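Local coordinates for NADPH-quinone reductase (Pediococcus pentosaceus ATCC 25745, PDB 3HA2), which probably binds FMN and passes electrons from NAD(P)H to quinones, this chain being the flavodoxin-like part of a longer protein, at residues A38-E43 with K71-T76; F59-Y64 with V99-N104; H86-E91 with K131-Y136. One frame throughout, in Å; residues are numbered along the deposited sequence.

Interaction 1 (A38-E43 with K71-T76); sequences ADFNVE and KQWMDT
F40 and W73 meet in a T-shaped aromatic contact near the surface, where the loop leading into helix 42-50 leans on helix 68-77. W73 presents the edge of its five-membered ring to one face of F40, with the planes at 69° and the centroids 5.2 Å apart; W73 CD1 stands over the middle of that face. The F40 side chain has CG between its backbone N and carbonyl carbon (chi1 64°), which lays the ring against helix 68-77, F40 CZ coming to 3.5 Å from W73 CA, with Q72 O and T76 CB around its rim. The indole is also held at its polar end, since NE1 donates to E45 in the first turns of helix 42-50. Helices 42-50 and 68-77 each link two parallel strands of the flavodoxin-like sheet, so the contact joins consecutive beta-alpha-beta crossovers. Two residues on, at the start of helix 42-50, V42 CG2 presses on T76 CG2 at 3.5 Å, tight for two methyl groups. T76 OG1 bonds back to Q72 O at 3.0 Å within its own helix, while its methyl, anti to the backbone N, is what meets V42. Farther round helix 68-77, K71 and D75 form a salt bridge, and both also bond to the second subunit.

Interaction 2 (F59-Y64 with V99-N104); sequences FPLYWY and VSTGDN
L61 reaches across to the end of strand 94-101, and its side chain can be read atom by atom. CB lies 3.5 Å from S100 O and also near V99 CG2. CG is anti to the backbone N (chi1 -170°), and the two branches then part: CD1 comes to 3.9 Å from V99 CG2, while CD2 runs alongside T101 CG2. The same V99 methyl serves a second partner, because F59 CE2 touches V99 CG2 at 3.7 Å, so one methyl is shared by a ring and an aliphatic chain.

Beneath these groups the backbones pair in parallel. S100 N donates to F59 O at 3.0 Å, and L61 N donates to S100 O at 2.8 Å with the donor nearly in line with the C=O bond. S100 is therefore gripped from both sides of P60, whose own nitrogen has no hydrogen to give. A water bridges F59 O and S100 OG through two weak bonds. Past L61 the chain turns toward the second subunit, where W63 NE1 bonds to M78 O of that chain.

A sulfate, probably from the crystallisation liquor, lies about 6 Å from the S100 side chain. The carboxyl ends of the parallel strands are where flavodoxin-like folds bind FMN, so the cofactor site here is probably nearby.

Interaction 3 (H86-E91 with K131-Y136); sequences HQYALE and KTKMMY
Y88 lies with one ring face under the end of K133, whose ammonium is almost exactly above the centre: NZ is 4.3 Å from the ring centroid and 2° off the normal, a cation-pi contact. K133 CE rides over the same face as a CH-pi partner, displaced toward the rim. From CG outward the lysine is fully extended, and this straight chain carries NZ along the ring. At the edge, in the ring plane, Y88 CE1 meets K131 O at 3.3 Å. With an alanine at Y88, the K133 ammonium would probably lose its aromatic face, and the outer part of the lysine, still packed on E91 nearer its root, would be less fixed.

Both backbones turn here. Residues Y88 to E91 form a type I turn, closed by E91 N to Y88 O at 3.1 Å, while K133, with positive phi, is the C-prime residue of the Schellman motif that ends helix 123-131. E91 comes to the lysine from another side: its CG packs on K133 CB at 3.7 Å and its CD on K133 CD at 3.7 Å. On the buried side of the turn L90 CB rests 3.7 Å from CG of selenomethionine M134, and L90 CD1 lies by T132 CB; the T132 hydroxyl is taken up by F128 O of the preceding helix.

E91 OE2 remains 4.6 Å from K133 NZ, so the opposite charge may steady the ammonium at a distance, but the lysine is probably held more by the tyrosine face and its methylene packing than by a direct ion pair, since the charged atoms are not in contact.

Overall arrangement
Read from the N terminus, interaction 1 closes first: it starts at the entry to helix 42-50 and ends on helix 68-77, spanning strand 54-60. Before it closes, interaction 2 opens at the end of that strand, so the two loops cross; interaction 2 closes on strand 94-101. Interaction 3 opens at 86-91, still within that second loop, crosses it in turn, and closes at 131-136. Interactions 1 and 3 follow in series. Together they tie the start of helix 42-50 to helix 68-77, strand 54-60 to its neighbour 94-101, and the loop after helix 80-83 to the end of helix 123-131 and the start of edge strand 135-143. Interactions 2 and 3 lie on opposite sides of the chain's centre, about 26 Å apart between centres.

Interaction 1 (A38-E43 with K71-T76)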
# COMPACT_ATOMS: atom_id res chain seq x y z
N ALA A 38 -9.33 4.99 14.36
CA ALA A 38 -9.53 3.58 14.04
C ALA A 38 -11.00 3.29 13.74
O ALA A 38 -11.31 2.43 12.92
CB ALA A 38 -9.02 2.69 15.17
N ASP A 39 -11.90 4.05 14.35
CA ASP A 39 -13.33 3.84 14.15
C ASP A 39 -13.98 4.94 13.29
O ASP A 39 -15.09 5.40 13.59
CB ASP A 39 -14.04 3.66 15.49
CG ASP A 39 -13.93 4.89 16.39
OD1 ASP A 39 -12.97 5.69 16.24
OD2 ASP A 39 -14.80 5.07 17.27
N PHE A 40 -13.30 5.37 12.22
CA PHE A 40 -13.86 6.38 11.33
C PHE A 40 -15.20 5.96 10.74
O PHE A 40 -15.51 4.76 10.61
CB PHE A 40 -12.89 6.76 10.20
CG PHE A 40 -12.57 5.63 9.25
CD1 PHE A 40 -13.37 5.37 8.14
CD2 PHE A 40 -11.43 4.85 9.45
CE1 PHE A 40 -13.08 4.34 7.27
CE2 PHE A 40 -11.12 3.81 8.55
CZ PHE A 40 -11.95 3.57 7.46
N ASN A 41 -16.00 6.96 10.37
CA ASN A 41 -17.34 6.73 9.83
C ASN A 41 -17.32 7.11 8.37
O ASN A 41 -16.94 8.24 8.04
CB ASN A 41 -18.33 7.61 10.57
CG ASN A 41 -19.74 7.41 10.10
OD1 ASN A 41 -20.46 6.55 10.62
ND2 ASN A 41 -20.15 8.20 9.12
N VAL A 42 -17.74 6.20 7.49
CA VAL A 42 -17.61 6.43 6.04
C VAL A 42 -18.34 7.69 5.59
O VAL A 42 -17.77 8.51 4.86
CB VAL A 42 -18.05 5.19 5.21
CG1 VAL A 42 -18.15 5.53 3.70
CG2 VAL A 42 -17.06 4.05 5.42
N GLU A 43 -19.61 7.82 6.01
CA GLU A 43 -20.43 8.98 5.65
C GLU A 43 -19.80 10.32 6.05
O GLU A 43 -19.78 11.26 5.25
CB GLU A 43 -21.85 8.83 6.21
CG GLU A 43 -22.82 9.93 5.79
CD GLU A 43 -24.23 9.73 6.33
OE1 GLU A 43 -24.44 8.84 7.19
OE2 GLU A 43 -25.14 10.48 5.90
N LYS A 71 -4.81 2.72 4.46
CA LYS A 71 -5.23 1.81 3.41
C LYS A 71 -6.67 1.37 3.68
O LYS A 71 -7.47 1.27 2.75
CB LYS A 71 -4.32 0.59 3.35
CG LYS A 71 -4.60 -0.31 2.16
CD LYS A 71 -4.21 0.42 0.87
CE LYS A 71 -5.29 0.33 -0.20
NZ LYS A 71 -5.64 -1.06 -0.62
N GLN A 72 -7.01 1.15 4.95
CA GLN A 72 -8.39 0.81 5.31
C GLN A 72 -9.37 1.93 4.92
O GLN A 72 -10.45 1.66 4.43
CB GLN A 72 -8.53 0.47 6.79
CG GLN A 72 -9.91 -0.14 7.16
CD GLN A 72 -10.13 -1.49 6.50
OE1 GLN A 72 -10.67 -1.58 5.39
NE2 GLN A 72 -9.65 -2.54 7.14
N TRP A 73 -8.96 3.17 5.16
CA TRP A 73 -9.79 4.34 4.79
C TRP A 73 -9.98 4.39 3.29
O TRP A 73 -11.09 4.61 2.80
CB TRP A 73 -9.10 5.59 5.34
CG TRP A 73 -9.75 6.93 5.12
CD1 TRP A 73 -10.63 7.57 5.94
CD2 TRP A 73 -9.44 7.84 4.07
NE1 TRP A 73 -10.93 8.82 5.43
CE2 TRP A 73 -10.23 9.00 4.27
CE3 TRP A 73 -8.62 7.76 2.93
CZ2 TRP A 73 -10.19 10.10 3.41
CZ3 TRP A 73 -8.57 8.88 2.07
CH2 TRP A 73 -9.36 10.02 2.32
N MSE A 74 -8.91 4.14 2.54
CA MSE A 74 -8.99 4.11 1.08
C MSE A 74 -9.97 3.02 0.63
O MSE A 74 -10.83 3.26 -0.20
CB MSE A 74 -7.60 3.85 0.45
CG MSE A 74 -6.59 4.94 0.70
SE MSE A 74 -6.97 6.48 -0.45
CE MSE A 74 -6.79 5.62 -2.20
N ASP A 75 -9.84 1.82 1.22
CA ASP A 75 -10.63 0.64 0.83
C ASP A 75 -12.13 0.82 1.12
O ASP A 75 -12.98 0.26 0.42
CB ASP A 75 -10.13 -0.61 1.58
CG ASP A 75 -8.74 -1.09 1.12
OD1 ASP A 75 -8.20 -0.59 0.12
OD2 ASP A 75 -8.18 -2.00 1.79
N THR A 76 -12.45 1.58 2.16
CA THR A 76 -13.81 1.63 2.69
C THR A 76 -14.54 2.95 2.36
O THR A 76 -15.73 2.95 2.04
CB THR A 76 -13.80 1.39 4.23
OG1 THR A 76 -13.06 0.19 4.52
CG2 THR A 76 -15.19 1.20 4.75

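Interaction 2 (F59-Y64 with V99-N104)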
# COMPACT_ATOMS: atom_id res chain seq x y z
N PHE A 59 1.18 10.95 6.18
CA PHE A 59 1.48 9.69 6.85
C PHE A 59 2.97 9.35 6.86
O PHE A 59 3.73 9.85 6.03
CB PHE A 59 0.70 8.56 6.16
CG PHE A 59 0.98 8.41 4.66
CD1 PHE A 59 0.23 9.11 3.71
CD2 PHE A 59 2.01 7.58 4.22
CE1 PHE A 59 0.50 8.97 2.33
CE2 PHE A 59 2.28 7.43 2.85
CZ PHE A 59 1.52 8.13 1.90
N PRO A 60 3.39 8.49 7.80
CA PRO A 60 4.76 7.95 7.79
C PRO A 60 4.87 6.77 6.83
O PRO A 60 3.93 6.00 6.65
CB PRO A 60 4.97 7.51 9.23
CG PRO A 60 3.60 7.09 9.69
CD PRO A 60 2.62 8.02 8.97
N LEU A 61 6.04 6.63 6.22
CA LEU A 61 6.26 5.55 5.29
C LEU A 61 6.57 4.27 6.11
O LEU A 61 7.52 4.23 6.90
CB LEU A 61 7.41 5.92 4.36
CG LEU A 61 7.68 5.03 3.16
CD1 LEU A 61 6.60 5.28 2.10
CD2 LEU A 61 9.09 5.26 2.59
N TYR A 62 5.72 3.26 5.96
CA TYR A 62 5.89 1.98 6.67
C TYR A 62 6.10 0.92 5.59
O TYR A 62 5.20 0.71 4.77
CB TYR A 62 4.62 1.65 7.46
CG TYR A 62 4.46 2.38 8.78
CD1 TYR A 62 5.33 3.39 9.16
CD2 TYR A 62 3.42 2.06 9.65
CE1 TYR A 62 5.20 4.06 10.36
CE2 TYR A 62 3.28 2.73 10.87
CZ TYR A 62 4.17 3.74 11.20
OH TYR A 62 4.07 4.44 12.38
N TRP A 63 7.26 0.27 5.59
CA TRP A 63 7.60 -0.67 4.50
C TRP A 63 7.21 -0.16 3.11
O TRP A 63 6.49 -0.84 2.35
CB TRP A 63 7.02 -2.08 4.75
CG TRP A 63 7.68 -2.80 5.91
CD1 TRP A 63 7.07 -3.22 7.06
CD2 TRP A 63 9.06 -3.16 6.04
NE1 TRP A 63 7.99 -3.81 7.89
CE2 TRP A 63 9.22 -3.80 7.29
CE3 TRP A 63 10.19 -3.02 5.21
CZ2 TRP A 63 10.46 -4.29 7.75
CZ3 TRP A 63 11.42 -3.50 5.67
CH2 TRP A 63 11.55 -4.13 6.93
N TYR A 64 7.69 1.04 2.79
CA TYR A 64 7.58 1.65 1.47
C TYR A 64 6.14 1.98 1.04
O TYR A 64 5.88 2.18 -0.14
CB TYR A 64 8.29 0.76 0.43
CG TYR A 64 9.66 0.37 0.89
CD1 TYR A 64 10.72 1.27 0.81
CD2 TYR A 64 9.90 -0.89 1.43
CE1 TYR A 64 11.99 0.93 1.23
CE2 TYR A 64 11.16 -1.23 1.89
CZ TYR A 64 12.20 -0.32 1.77
OH TYR A 64 13.45 -0.66 2.22
N VAL A 99 4.54 12.69 2.98
CA VAL A 99 5.03 11.39 3.44
C VAL A 99 6.34 11.54 4.20
O VAL A 99 7.29 12.13 3.69
CB VAL A 99 5.14 10.35 2.27
CG1 VAL A 99 6.03 10.87 1.10
CG2 VAL A 99 5.64 9.01 2.79
N SER A 100 6.38 11.04 5.43
CA SER A 100 7.57 11.22 6.24
C SER A 100 8.33 9.90 6.35
O SER A 100 7.72 8.81 6.33
CB SER A 100 7.21 11.82 7.61
OG SER A 100 6.36 10.94 8.31
N THR A 101 9.66 10.00 6.38
CA THR A 101 10.50 8.81 6.49
C THR A 101 11.58 9.07 7.55
O THR A 101 11.94 10.20 7.78
CB THR A 101 11.20 8.45 5.14
OG1 THR A 101 12.41 9.21 4.99
CG2 THR A 101 10.32 8.70 3.93
N GLY A 102 12.06 8.01 8.19
CA GLY A 102 13.21 8.08 9.08
C GLY A 102 14.52 7.86 8.33
O GLY A 102 15.59 7.83 8.95
N ASP A 103 14.44 7.67 7.02
CA ASP A 103 15.63 7.47 6.18
C ASP A 103 16.02 8.75 5.47
O ASP A 103 15.17 9.59 5.16
CB ASP A 103 15.35 6.40 5.11
CG ASP A 103 14.94 5.07 5.71
OD1 ASP A 103 15.71 4.52 6.53
OD2 ASP A 103 13.84 4.58 5.38
N ASN A 104 17.32 8.90 5.21
CA ASN A 104 17.81 10.01 4.42
C ASN A 104 17.16 10.00 3.04
O ASN A 104 16.97 8.93 2.45
CB ASN A 104 19.33 9.95 4.28
CG ASN A 104 19.92 11.24 3.75
OD1 ASN A 104 19.76 11.57 2.58
ND2 ASN A 104 20.60 12.00 4.62
O HOH W 1 3.95 12.90 7.23

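Interaction 3 (H86-E91 with K131-Y136)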
# COMPACT_ATOMS: atom_id res chain seq x y z
N HIS A 86 -21.07 6.35 -11.24
CA HIS A 86 -21.71 7.47 -11.93
C HIS A 86 -21.59 8.79 -11.18
O HIS A 86 -22.24 9.77 -11.54
CB HIS A 86 -23.17 7.13 -12.23
CG HIS A 86 -23.32 6.08 -13.28
ND1 HIS A 86 -23.37 4.73 -12.97
CD2 HIS A 86 -23.39 6.16 -14.63
CE1 HIS A 86 -23.48 4.04 -14.09
NE2 HIS A 86 -23.50 4.88 -15.11
N GLN A 87 -20.74 8.83 -10.15
CA GLN A 87 -20.60 10.01 -9.31
C GLN A 87 -19.26 10.73 -9.48
O GLN A 87 -19.23 11.95 -9.60
CB GLN A 87 -20.80 9.63 -7.85
CG GLN A 87 -20.80 10.81 -6.90
CD GLN A 87 -21.17 10.42 -5.50
OE1 GLN A 87 -21.53 9.27 -5.21
NE2 GLN A 87 -21.10 11.39 -4.59
N TYR A 88 -18.17 9.96 -9.49
CA TYR A 88 -16.81 10.53 -9.54
C TYR A 88 -16.72 11.76 -8.64
O TYR A 88 -16.46 12.87 -9.11
CB TYR A 88 -16.40 10.89 -10.99
CG TYR A 88 -15.95 9.69 -11.78
CD1 TYR A 88 -14.61 9.30 -11.81
CD2 TYR A 88 -16.88 8.90 -12.45
CE1 TYR A 88 -14.20 8.18 -12.51
CE2 TYR A 88 -16.47 7.78 -13.17
CZ TYR A 88 -15.13 7.43 -13.19
OH TYR A 88 -14.73 6.32 -13.89
N ALA A 89 -16.96 11.53 -7.35
CA ALA A 89 -17.13 12.60 -6.38
C ALA A 89 -15.91 13.51 -6.28
O ALA A 89 -16.03 14.70 -5.96
CB ALA A 89 -17.47 12.02 -5.01
N LEU A 90 -14.74 12.93 -6.58
CA LEU A 90 -13.46 13.63 -6.41
C LEU A 90 -12.98 14.37 -7.64
O LEU A 90 -11.93 15.01 -7.59
CB LEU A 90 -12.39 12.63 -5.94
CG LEU A 90 -12.81 11.76 -4.74
CD1 LEU A 90 -11.80 10.66 -4.52
CD2 LEU A 90 -12.99 12.60 -3.48
N GLU A 91 -13.75 14.32 -8.73
CA GLU A 91 -13.29 14.89 -10.00
C GLU A 91 -12.92 16.36 -9.87
O GLU A 91 -13.72 17.15 -9.38
CB GLU A 91 -14.36 14.74 -11.09
CG GLU A 91 -13.90 15.27 -12.45
CD GLU A 91 -14.91 15.01 -13.56
OE1 GLU A 91 -16.04 14.55 -13.27
OE2 GLU A 91 -14.55 15.27 -14.73
N LYS A 131 -7.42 7.64 -11.81
CA LYS A 131 -8.67 6.91 -11.93
C LYS A 131 -9.89 7.74 -11.53
O LYS A 131 -10.96 7.64 -12.14
CB LYS A 131 -8.62 5.63 -11.11
CG LYS A 131 -9.87 4.73 -11.24
CD LYS A 131 -9.97 4.14 -12.64
CE LYS A 131 -10.93 2.96 -12.67
NZ LYS A 131 -10.86 2.30 -14.00
N THR A 132 -9.72 8.54 -10.48
CA THR A 132 -10.81 9.31 -9.91
C THR A 132 -10.89 10.73 -10.50
O THR A 132 -11.68 11.55 -10.02
CB THR A 132 -10.71 9.36 -8.36
OG1 THR A 132 -9.43 9.86 -7.98
CG2 THR A 132 -10.85 7.96 -7.77
N LYS A 133 -10.06 11.01 -11.50
CA LYS A 133 -10.04 12.31 -12.20
C LYS A 133 -9.61 13.49 -11.30
O LYS A 133 -10.05 14.63 -11.50
CB LYS A 133 -11.39 12.62 -12.88
CG LYS A 133 -11.88 11.49 -13.78
CD LYS A 133 -13.22 11.82 -14.47
CE LYS A 133 -13.64 10.65 -15.36
NZ LYS A 133 -14.94 10.87 -16.07
N MSE A 134 -8.75 13.18 -10.32
CA MSE A 134 -8.12 14.18 -9.47
C MSE A 134 -6.82 14.67 -10.11
O MSE A 134 -6.25 13.98 -10.96
CB MSE A 134 -7.81 13.58 -8.10
CG MSE A 134 -9.03 13.15 -7.32
SE MSE A 134 -8.51 12.41 -5.59
CE MSE A 134 -8.39 14.10 -4.57
N MSE A 135 -6.38 15.86 -9.71
CA MSE A 135 -5.10 16.41 -10.08
C MSE A 135 -4.04 16.03 -9.03
O MSE A 135 -4.12 16.46 -7.89
CB MSE A 135 -5.21 17.94 -10.18
CG MSE A 135 -3.89 18.67 -10.24
SE MSE A 135 -2.96 18.25 -11.91
CE MSE A 135 -4.17 19.14 -13.18
N TYR A 136 -3.06 15.23 -9.43
CA TYR A 136 -2.00 14.78 -8.53
C TYR A 136 -0.92 15.85 -8.41
O TYR A 136 -0.33 16.28 -9.43
CB TYR A 136 -1.39 13.52 -9.11
CG TYR A 136 -0.52 12.71 -8.20
CD1 TYR A 136 -1.04 12.13 -7.03
CD2 TYR A 136 0.81 12.45 -8.53
CE1 TYR A 136 -0.25 11.34 -6.20
CE2 TYR A 136 1.62 11.64 -7.69
CZ TYR A 136 1.07 11.10 -6.53
OH TYR A 136 1.81 10.29 -5.72